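Local structure of E3 SUMO-protein ligase SIZ2 (Saccharomyces cerevisiae, 6U75) at residues L146-K151 with I233-L238; T192-P197 with E242-I247; H41-S46 with C134-V139. The protein probably acts as a SUMO E3 ligase that promotes attachment of Smt3 to septins, and may take part in chromosome maintenance. One frame throughout, in Å; residues are numbered along the deposited sequence.

Contact 1. Residues L146-K151 with I233-L238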
loop_
_atom_site.group_PDB
_atom_site.type_symbol
_atom_site.label_atom_id
_atom_site.label_comp_id
_atom_site.label_asym_id
_atom_site.label_seq_id
_atom_site.Cartn_x
_atom_site.Cartn_y
_atom_site.Cartn_z
ATOM N N LEU A 146 -11.622 -0.059 3.174
ATOM C CA LEU A 146 -12.233 0.551 4.349
ATOM C C LEU A 146 -13.479 -0.215 4.764
ATOM O O LEU A 146 -13.729 -0.410 5.957
ATOM C CB LEU A 146 -12.581 2.011 4.068
ATOM C CG LEU A 146 -13.216 2.759 5.243
ATOM C CD1 LEU A 146 -12.166 3.091 6.290
ATOM C CD2 LEU A 146 -13.926 4.011 4.770
ATOM N N GLY A 147 -14.288 -0.630 3.790
ATOM C CA GLY A 147 -15.443 -1.450 4.113
ATOM C C GLY A 147 -15.047 -2.734 4.813
ATOM O O GLY A 147 -15.690 -3.155 5.779
ATOM N N LYS A 148 -13.980 -3.375 4.335
ATOM C CA LYS A 148 -13.469 -4.565 5.009
ATOM C C LYS A 148 -13.076 -4.249 6.447
ATOM O O LYS A 148 -13.410 -4.995 7.375
ATOM C CB LYS A 148 -12.273 -5.139 4.248
ATOM C CG LYS A 148 -12.638 -5.875 2.969
ATOM C CD LYS A 148 -11.431 -6.568 2.348
ATOM C CE LYS A 148 -10.912 -7.704 3.222
ATOM N NZ LYS A 148 -9.866 -8.513 2.535
ATOM N N ILE A 149 -12.359 -3.142 6.648
ATOM C CA ILE A 149 -11.909 -2.775 7.990
ATOM C C ILE A 149 -13.100 -2.538 8.910
ATOM O O ILE A 149 -13.096 -2.949 10.077
ATOM C CB ILE A 149 -10.994 -1.538 7.928
ATOM C CG1 ILE A 149 -9.672 -1.889 7.238
ATOM C CG2 ILE A 149 -10.753 -0.985 9.330
ATOM C CD1 ILE A 149 -8.798 -0.689 6.939
ATOM N N LEU A 150 -14.135 -1.870 8.402
ATOM C CA LEU A 150 -15.295 -1.553 9.229
ATOM C C LEU A 150 -16.015 -2.817 9.678
ATOM O O LEU A 150 -16.534 -2.879 10.799
ATOM C CB LEU A 150 -16.248 -0.640 8.458
ATOM C CG LEU A 150 -15.720 0.767 8.168
ATOM C CD1 LEU A 150 -16.665 1.520 7.247
ATOM C CD2 LEU A 150 -15.509 1.532 9.461
ATOM N N LYS A 151 -16.059 -3.835 8.819
ATOM C CA LYS A 151 -16.745 -5.075 9.158
ATOM C C LYS A 151 -16.020 -5.875 10.234
ATOM O O LYS A 151 -16.591 -6.839 10.754
ATOM C CB LYS A 151 -16.924 -5.925 7.897
ATOM C CG LYS A 151 -17.997 -5.389 6.952
ATOM C CD LYS A 151 -17.971 -6.077 5.595
ATOM C CE LYS A 151 -19.199 -5.719 4.765
ATOM N NZ LYS A 151 -19.401 -4.246 4.645
ATOM N N ILE A 233 3.248 -1.983 10.311
ATOM C CA ILE A 233 1.977 -2.658 10.517
ATOM C C ILE A 233 1.534 -3.275 9.196
ATOM O O ILE A 233 2.148 -3.071 8.148
ATOM C CB ILE A 233 0.893 -1.713 11.070
ATOM C CG1 ILE A 233 0.722 -0.496 10.157
ATOM C CG2 ILE A 233 1.249 -1.271 12.480
ATOM C CD1 ILE A 233 -0.410 0.416 10.571
ATOM N N LYS A 234 0.452 -4.045 9.263
ATOM C CA LYS A 234 -0.088 -4.742 8.107
ATOM C C LYS A 234 -1.585 -4.486 8.019
ATOM O O LYS A 234 -2.240 -4.148 9.008
ATOM C CB LYS A 234 0.204 -6.246 8.181
ATOM C CG LYS A 234 1.691 -6.574 8.103
ATOM C CD LYS A 234 2.093 -7.679 9.069
ATOM C CE LYS A 234 1.686 -9.052 8.563
ATOM N NZ LYS A 234 2.045 -10.123 9.536
ATOM N N PHE A 235 -2.119 -4.653 6.807
ATOM C CA PHE A 235 -3.511 -4.296 6.551
ATOM C C PHE A 235 -4.460 -5.005 7.509
ATOM O O PHE A 235 -5.414 -4.397 8.010
ATOM C CB PHE A 235 -3.870 -4.626 5.103
ATOM C CG PHE A 235 -5.318 -4.411 4.776
ATOM C CD1 PHE A 235 -5.853 -3.136 4.751
ATOM C CD2 PHE A 235 -6.144 -5.484 4.490
ATOM C CE1 PHE A 235 -7.183 -2.935 4.452
ATOM C CE2 PHE A 235 -7.475 -5.288 4.190
ATOM C CZ PHE A 235 -7.996 -4.011 4.171
ATOM N N ASP A 236 -4.218 -6.288 7.780
ATOM C CA ASP A 236 -5.133 -7.063 8.609
ATOM C C ASP A 236 -5.070 -6.686 10.083
ATOM O O ASP A 236 -5.902 -7.167 10.860
ATOM C CB ASP A 236 -4.844 -8.556 8.443
ATOM C CG ASP A 236 -5.123 -9.048 7.036
ATOM O OD1 ASP A 236 -6.071 -8.537 6.403
ATOM O OD2 ASP A 236 -4.393 -9.944 6.562
ATOM N N GLN A 237 -4.120 -5.845 10.489
ATOM C CA GLN A 237 -4.058 -5.376 11.868
ATOM C C GLN A 237 -4.898 -4.130 12.109
ATOM O O GLN A 237 -5.169 -3.799 13.268
ATOM C CB GLN A 237 -2.608 -5.083 12.265
ATOM C CG GLN A 237 -1.698 -6.298 12.238
ATOM C CD GLN A 237 -0.262 -5.955 12.581
ATOM O OE1 GLN A 237 0.022 -4.888 13.124
ATOM N NE2 GLN A 237 0.655 -6.861 12.259
ATOM N N LEU A 238 -5.313 -3.438 11.049
ATOM C CA LEU A 238 -6.074 -2.206 11.204
ATOM C C LEU A 238 -7.454 -2.502 11.778
ATOM O O LEU A 238 -8.170 -3.375 11.281
ATOM C CB LEU A 238 -6.208 -1.496 9.859
ATOM C CG LEU A 238 -4.899 -1.096 9.176
ATOM C CD1 LEU A 238 -5.167 -0.542 7.786
ATOM C CD2 LEU A 238 -4.145 -0.083 10.018
#
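Ile149 enters the angle between Phe235 and Leu238, and its terminal methyl does most of the touching. Ile149 CD1 lies 3.7 Å from Phe235 CE1, reaching the ring obliquely, and 3.7 Å from Leu238 CD1. Behind it, Ile149 CG1 meets the same ring atom, Phe235 CE1, at 3.9 Å. The extended ethyl branch (chi2 171°) carries CD1 forward to meet both partners at once. Lys148 adds its aliphatic part: Lys148 CE sits at the ring edge, near its plane, 4.3 Å from Phe235 CE2. Its ammonium remains apart from the nearby acid, with Lys148 NZ 5.4 Å from Asp236 OD1. An alanine at Ile149 is likely to open a gap between the Phe235 ring and Leu238, and to let the ring shift.

A second shell positions these groups. Arg152 gives NH1 to the carbonyl oxygens of both Phe235 and Leu238 and makes a cation-pi contact with the Phe235 ring, while Leu215 of helix 211-218 packs against Ile149 and Phe235. Leu238 itself lies about 7 Å, between side chains, from the zinc ligand Cys203. The contact thus joins helix 142-150 to the loop 233-238 of the predicted SP-RING. Its chemistry implies that across the two segments the fit rests mainly on apolar packing and burial, while Arg152 supplies polar ties to the same loop.

Contact 2. Residues T192-P197 with E242-I247; sequences TRMKYP and EFVDNI
Pro197 and Val244 form the apolar core of this contact, with Pro197 CB 3.8 Å from Val244 CG1. The same methyl has a second neighbour, since Met194 CE comes within 4.1 Å of Val244 CG1. With CG1 anti to the backbone N (chi1 -177°), Val244 turns this branch toward Met194 CE, with Pro197 CB alongside. Met194 crosses Val244 at about a right angle; its chain runs extended as far as the sulfur and then bends at chi3 (-67°), turning the terminal methyl toward the valine. Ile248, one turn further along helix 242-249, packs on both Met194 and Pro197 and continues the same apolar patch.

Both segments fall within the predicted SP-RING, the zinc finger through which PIAS-family ligases work. Classical RING domains bind two zinc ions; here one zinc is held by Cys203, His205, Cys226 and Cys229, and the present contact lies away from it, Met194 being about 12 Å from the ion by its side chain. It illustrates how packed side chains, as well as metal, join a loop of the finger to helix 242-249.

Pro197 also lies against a polar part of the helix through van der Waals contact. Pro197 CG rests 3.8 Å from Asp245 N and 4.0 Å from Asp245 CB, so the ring abuts backbone as much as side chain. Asp245 OD1 comes to 4.2 Å from Pro197 CD.

Hydrogen bonds lie around this packing. Asp210 OD1 accepts from the backbone nitrogens of Lys195 and Tyr196, which probably steadies the loop leading into Pro197, whose backbone is bonded to Ser241 just before the helix. On the helix side, Glu242 OE1 accepts a hydrogen bond from the backbone N of Lys157.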
loop_
_atom_site.group_PDB
_atom_site.type_symbol
_atom_site.label_atom_id
_atom_site.label_comp_id
_atom_site.label_asym_id
_atom_site.label_seq_id
_atom_site.Cartn_x
_atom_site.Cartn_y
_atom_site.Cartn_z
ATOM N N THR A 192 -7.539 16.830 9.201
ATOM C CA THR A 192 -8.962 17.092 9.327
ATOM C C THR A 192 -9.545 16.148 10.369
ATOM O O THR A 192 -8.902 15.189 10.803
ATOM C CB THR A 192 -9.691 16.918 7.987
ATOM O OG1 THR A 192 -9.542 15.567 7.531
ATOM C CG2 THR A 192 -9.129 17.867 6.941
ATOM N N ARG A 193 -10.780 16.432 10.770
ATOM C CA ARG A 193 -11.451 15.603 11.761
ATOM C C ARG A 193 -11.578 14.172 11.254
ATOM O O ARG A 193 -12.085 13.930 10.154
ATOM C CB ARG A 193 -12.827 16.184 12.078
ATOM C CG ARG A 193 -13.653 15.359 13.047
ATOM C CD ARG A 193 -14.223 16.226 14.158
ATOM N NE ARG A 193 -15.394 15.619 14.783
ATOM C CZ ARG A 193 -15.906 16.005 15.949
ATOM N NH1 ARG A 193 -15.344 16.993 16.633
ATOM N NH2 ARG A 193 -16.977 15.394 16.436
ATOM N N MET A 194 -11.109 13.222 12.059
ATOM C CA MET A 194 -11.157 11.823 11.664
ATOM C C MET A 194 -12.597 11.360 11.508
ATOM O O MET A 194 -13.478 11.733 12.288
ATOM C CB MET A 194 -10.445 10.952 12.700
ATOM C CG MET A 194 -8.932 11.008 12.625
ATOM S SD MET A 194 -8.138 9.951 13.848
ATOM C CE MET A 194 -8.589 10.791 15.363
ATOM N N LYS A 195 -12.833 10.539 10.487
ATOM C CA LYS A 195 -14.112 9.866 10.311
ATOM C C LYS A 195 -14.060 8.395 10.693
ATOM O O LYS A 195 -15.055 7.860 11.192
ATOM C CB LYS A 195 -14.587 9.994 8.858
ATOM C CG LYS A 195 -14.970 11.415 8.463
ATOM C CD LYS A 195 -16.140 11.445 7.486
ATOM C CE LYS A 195 -15.691 11.247 6.049
ATOM N NZ LYS A 195 -15.044 12.472 5.498
ATOM N N TYR A 196 -12.920 7.738 10.487
ATOM C CA TYR A 196 -12.741 6.320 10.792
ATOM C C TYR A 196 -11.477 6.154 11.628
ATOM O O TYR A 196 -10.447 5.676 11.138
ATOM C CB TYR A 196 -12.661 5.493 9.508
ATOM C CG TYR A 196 -13.664 5.901 8.452
ATOM C CD1 TYR A 196 -14.998 5.524 8.549
ATOM C CD2 TYR A 196 -13.277 6.655 7.352
ATOM C CE1 TYR A 196 -15.917 5.892 7.585
ATOM C CE2 TYR A 196 -14.189 7.026 6.381
ATOM C CZ TYR A 196 -15.507 6.641 6.503
ATOM O OH TYR A 196 -16.419 7.006 5.541
ATOM N N PRO A 197 -11.521 6.541 12.903
ATOM C CA PRO A 197 -10.312 6.474 13.741
ATOM C C PRO A 197 -9.888 5.030 13.961
ATOM O O PRO A 197 -10.616 4.244 14.569
ATOM C CB PRO A 197 -10.746 7.147 15.047
ATOM C CG PRO A 197 -12.224 6.969 15.088
ATOM C CD PRO A 197 -12.691 7.020 13.660
ATOM N N GLU A 242 -13.058 2.052 19.270
ATOM C CA GLU A 242 -14.388 2.419 19.742
ATOM C C GLU A 242 -14.346 3.650 20.639
ATOM O O GLU A 242 -15.283 4.455 20.628
ATOM C CB GLU A 242 -15.022 1.244 20.486
ATOM C CG GLU A 242 -16.492 1.443 20.813
ATOM C CD GLU A 242 -17.061 0.323 21.660
ATOM O OE1 GLU A 242 -16.270 -0.495 22.176
ATOM O OE2 GLU A 242 -18.299 0.261 21.811
ATOM N N PHE A 243 -13.273 3.819 21.411
ATOM C CA PHE A 243 -13.188 4.940 22.343
ATOM C C PHE A 243 -13.173 6.272 21.598
ATOM O O PHE A 243 -14.032 7.138 21.818
ATOM C CB PHE A 243 -11.936 4.782 23.212
ATOM C CG PHE A 243 -11.888 5.709 24.392
ATOM C CD1 PHE A 243 -12.783 5.566 25.440
ATOM C CD2 PHE A 243 -10.931 6.707 24.467
ATOM C CE1 PHE A 243 -12.735 6.414 26.531
ATOM C CE2 PHE A 243 -10.877 7.555 25.556
ATOM C CZ PHE A 243 -11.780 7.408 26.589
ATOM N N VAL A 244 -12.197 6.451 20.704
ATOM C CA VAL A 244 -12.102 7.694 19.946
ATOM C C VAL A 244 -13.327 7.869 19.058
ATOM O O VAL A 244 -13.806 8.989 18.850
ATOM C CB VAL A 244 -10.801 7.717 19.120
ATOM C CG1 VAL A 244 -10.666 9.041 18.382
ATOM C CG2 VAL A 244 -9.596 7.469 20.015
ATOM N N ASP A 245 -13.847 6.768 18.515
ATOM C CA ASP A 245 -15.033 6.856 17.670
ATOM C C ASP A 245 -16.220 7.411 18.448
ATOM O O ASP A 245 -16.943 8.286 17.954
ATOM C CB ASP A 245 -15.365 5.481 17.091
ATOM C CG ASP A 245 -16.588 5.505 16.199
ATOM O OD1 ASP A 245 -16.509 6.089 15.097
ATOM O OD2 ASP A 245 -17.628 4.941 16.600
ATOM N N ASN A 246 -16.434 6.920 19.670
ATOM C CA ASN A 246 -17.533 7.425 20.483
ATOM C C ASN A 246 -17.290 8.869 20.899
ATOM O O ASN A 246 -18.232 9.668 20.961
ATOM C CB ASN A 246 -17.728 6.540 21.713
ATOM C CG ASN A 246 -18.127 5.123 21.353
ATOM O OD1 ASN A 246 -18.541 4.850 20.226
ATOM N ND2 ASN A 246 -18.007 4.212 22.312
ATOM N N ILE A 247 -16.037 9.226 21.187
ATOM C CA ILE A 247 -15.741 10.617 21.524
ATOM C C ILE A 247 -16.087 11.528 20.353
ATOM O O ILE A 247 -16.639 12.619 20.538
ATOM C CB ILE A 247 -14.269 10.771 21.949
ATOM C CG1 ILE A 247 -14.037 10.063 23.285
ATOM C CG2 ILE A 247 -13.893 12.252 22.043
ATOM C CD1 ILE A 247 -12.621 10.170 23.809
#

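Contact 3. Residues H41-S46 with C134-V139; sequences HDLLKS and CFIVEV
Leu43, Leu44 and Ile136 make this contact without any flat group among them; the rings of both segments lie off to its flanks. His41 has Lys45 NZ at its edge, in the ring plane and 3.7 Å from His41 ND1, while Phe135 meets Phe3 in an edge-to-face pair. Between these flanks the touching is aliphatic. Leu44 CD2 lies 4.1 Å from Ile136 CG2, and Leu44 CG is 4.2 Å from Ile136 CD1, so both branches of the isoleucine bear on one leucine. With CG1 beside the backbone N and CG2 anti to it (chi1 -59°), Ile136 presents both branches to Leu44. Leu43 takes a marginal place, its CD2 4.4 Å from Ile136 CD1, and Val12 of the adjoining strand touches both residues.

Within the helical segment, Ser46 OG donates to Leu43 O at 2.6 Å, in the carbonyl plane and on a lone pair; Ser46 N shares that acceptor, so two bonds hold the carbonyl. This is helix-on-sheet packing within the PINIT domain: helix 38-46 lies over strand 130-139, which pairs antiparallel with strands 12-21 and 50-58.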
loop_
_atom_site.group_PDB
_atom_site.type_symbol
_atom_site.label_atom_id
_atom_site.label_comp_id
_atom_site.label_asym_id
_atom_site.label_seq_id
_atom_site.Cartn_x
_atom_site.Cartn_y
_atom_site.Cartn_z
ATOM N N HIS A 41 -7.278 -11.847 -22.704
ATOM C CA HIS A 41 -8.049 -10.649 -23.025
ATOM C C HIS A 41 -9.503 -10.808 -22.597
ATOM O O HIS A 41 -10.097 -9.896 -22.007
ATOM C CB HIS A 41 -7.959 -10.355 -24.522
ATOM C CG HIS A 41 -6.805 -9.479 -24.898
ATOM N ND1 HIS A 41 -6.931 -8.115 -25.059
ATOM C CD2 HIS A 41 -5.506 -9.769 -25.144
ATOM C CE1 HIS A 41 -5.758 -7.604 -25.390
ATOM N NE2 HIS A 41 -4.878 -8.587 -25.449
ATOM N N ASP A 42 -10.099 -11.966 -22.896
ATOM C CA ASP A 42 -11.470 -12.222 -22.469
ATOM C C ASP A 42 -11.580 -12.192 -20.951
ATOM O O ASP A 42 -12.587 -11.733 -20.401
ATOM C CB ASP A 42 -11.950 -13.569 -23.008
ATOM C CG ASP A 42 -12.028 -13.598 -24.522
ATOM O OD1 ASP A 42 -12.157 -12.519 -25.136
ATOM O OD2 ASP A 42 -11.965 -14.704 -25.098
ATOM N N LEU A 43 -10.556 -12.685 -20.257
ATOM C CA LEU A 43 -10.570 -12.650 -18.799
ATOM C C LEU A 43 -10.512 -11.215 -18.286
ATOM O O LEU A 43 -11.256 -10.848 -17.368
ATOM C CB LEU A 43 -9.407 -13.472 -18.249
ATOM C CG LEU A 43 -9.323 -13.576 -16.726
ATOM C CD1 LEU A 43 -10.553 -14.276 -16.167
ATOM C CD2 LEU A 43 -8.052 -14.302 -16.317
ATOM N N LEU A 44 -9.631 -10.391 -18.861
ATOM C CA LEU A 44 -9.598 -8.977 -18.498
ATOM C C LEU A 44 -10.953 -8.321 -18.727
ATOM O O LEU A 44 -11.395 -7.492 -17.925
ATOM C CB LEU A 44 -8.520 -8.249 -19.300
ATOM C CG LEU A 44 -7.082 -8.388 -18.804
ATOM C CD1 LEU A 44 -6.119 -7.896 -19.867
ATOM C CD2 LEU A 44 -6.891 -7.614 -17.509
ATOM N N LYS A 45 -11.623 -8.676 -19.824
ATOM C CA LYS A 45 -12.934 -8.107 -20.112
ATOM C C LYS A 45 -14.031 -8.696 -19.231
ATOM O O LYS A 45 -15.104 -8.094 -19.115
ATOM C CB LYS A 45 -13.273 -8.316 -21.589
ATOM C CG LYS A 45 -12.502 -7.388 -22.517
ATOM C CD LYS A 45 -12.158 -8.050 -23.843
ATOM C CE LYS A 45 -11.369 -7.106 -24.742
ATOM N NZ LYS A 45 -10.154 -6.555 -24.070
ATOM N N SER A 46 -13.784 -9.844 -18.598
ATOM C CA SER A 46 -14.813 -10.501 -17.803
ATOM C C SER A 46 -15.057 -9.805 -16.472
ATOM O O SER A 46 -16.103 -10.030 -15.855
ATOM C CB SER A 46 -14.430 -11.960 -17.546
ATOM O OG SER A 46 -13.436 -12.057 -16.540
ATOM N N CYS A 134 4.930 -10.169 -15.070
ATOM C CA CYS A 134 3.652 -9.572 -15.433
ATOM C C CYS A 134 2.536 -10.485 -14.960
ATOM O O CYS A 134 2.591 -11.699 -15.178
ATOM C CB CYS A 134 3.545 -9.346 -16.944
ATOM S SG CYS A 134 4.785 -8.225 -17.616
ATOM N N PHE A 135 1.528 -9.902 -14.317
ATOM C CA PHE A 135 0.419 -10.676 -13.780
ATOM C C PHE A 135 -0.895 -9.982 -14.093
ATOM O O PHE A 135 -0.980 -8.753 -14.057
ATOM C CB PHE A 135 0.524 -10.852 -12.258
ATOM C CG PHE A 135 1.645 -11.746 -11.819
ATOM C CD1 PHE A 135 2.949 -11.283 -11.793
ATOM C CD2 PHE A 135 1.391 -13.044 -11.409
ATOM C CE1 PHE A 135 3.980 -12.103 -11.380
ATOM C CE2 PHE A 135 2.417 -13.867 -10.995
ATOM C CZ PHE A 135 3.713 -13.397 -10.981
ATOM N N ILE A 136 -1.916 -10.769 -14.382
ATOM C CA ILE A 136 -3.280 -10.272 -14.283
ATOM C C ILE A 136 -3.667 -10.288 -12.812
ATOM O O ILE A 136 -3.384 -11.251 -12.090
ATOM C CB ILE A 136 -4.239 -11.113 -15.144
ATOM C CG1 ILE A 136 -3.784 -11.065 -16.604
ATOM C CG2 ILE A 136 -5.671 -10.604 -15.006
ATOM C CD1 ILE A 136 -4.782 -11.624 -17.592
ATOM N N VAL A 137 -4.286 -9.207 -12.350
ATOM C CA VAL A 137 -4.569 -9.032 -10.933
ATOM C C VAL A 137 -5.934 -8.387 -10.770
ATOM O O VAL A 137 -6.374 -7.590 -11.603
ATOM C CB VAL A 137 -3.492 -8.175 -10.230
ATOM C CG1 VAL A 137 -2.109 -8.777 -10.429
ATOM C CG2 VAL A 137 -3.533 -6.743 -10.745
ATOM N N GLU A 138 -6.602 -8.740 -9.679
ATOM C CA GLU A 138 -7.804 -8.042 -9.244
ATOM C C GLU A 138 -7.381 -6.929 -8.295
ATOM O O GLU A 138 -6.694 -7.187 -7.300
ATOM C CB GLU A 138 -8.778 -8.998 -8.559
ATOM C CG GLU A 138 -10.132 -8.377 -8.252
ATOM C CD GLU A 138 -11.073 -9.342 -7.559
ATOM O OE1 GLU A 138 -11.673 -8.955 -6.535
ATOM O OE2 GLU A 138 -11.207 -10.489 -8.036
ATOM N N VAL A 139 -7.771 -5.696 -8.613
ATOM C CA VAL A 139 -7.385 -4.528 -7.833
ATOM C C VAL A 139 -8.536 -4.139 -6.921
ATOM O O VAL A 139 -9.712 -4.369 -7.227
ATOM C CB VAL A 139 -6.975 -3.347 -8.740
ATOM C CG1 VAL A 139 -5.828 -3.749 -9.656
ATOM C CG2 VAL A 139 -8.166 -2.844 -9.548
#

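From the N terminus, contact 3 comes first: residues 41-46 meet 134-139, closing an 87-residue excursion within the PINIT domain. Strand 130-139 then leads directly into helix 142-150, on which contact 1 opens. Contact 1 closes only at 233-238, and contact 2 opens inside that span, at 192-197, and closes beyond it, at 242-247, so the two cross. They also touch, Leu146 and Leu150 packing against Tyr196. Contact 3 stands in series with both, its centre about 25 Å from that of contact 1 and about 37 Å from that of contact 2. Contact 1 ties helix 142-150 to the loop 233-238 of the predicted SP-RING, and contact 2 joins the finger's early loop to helix 242-249.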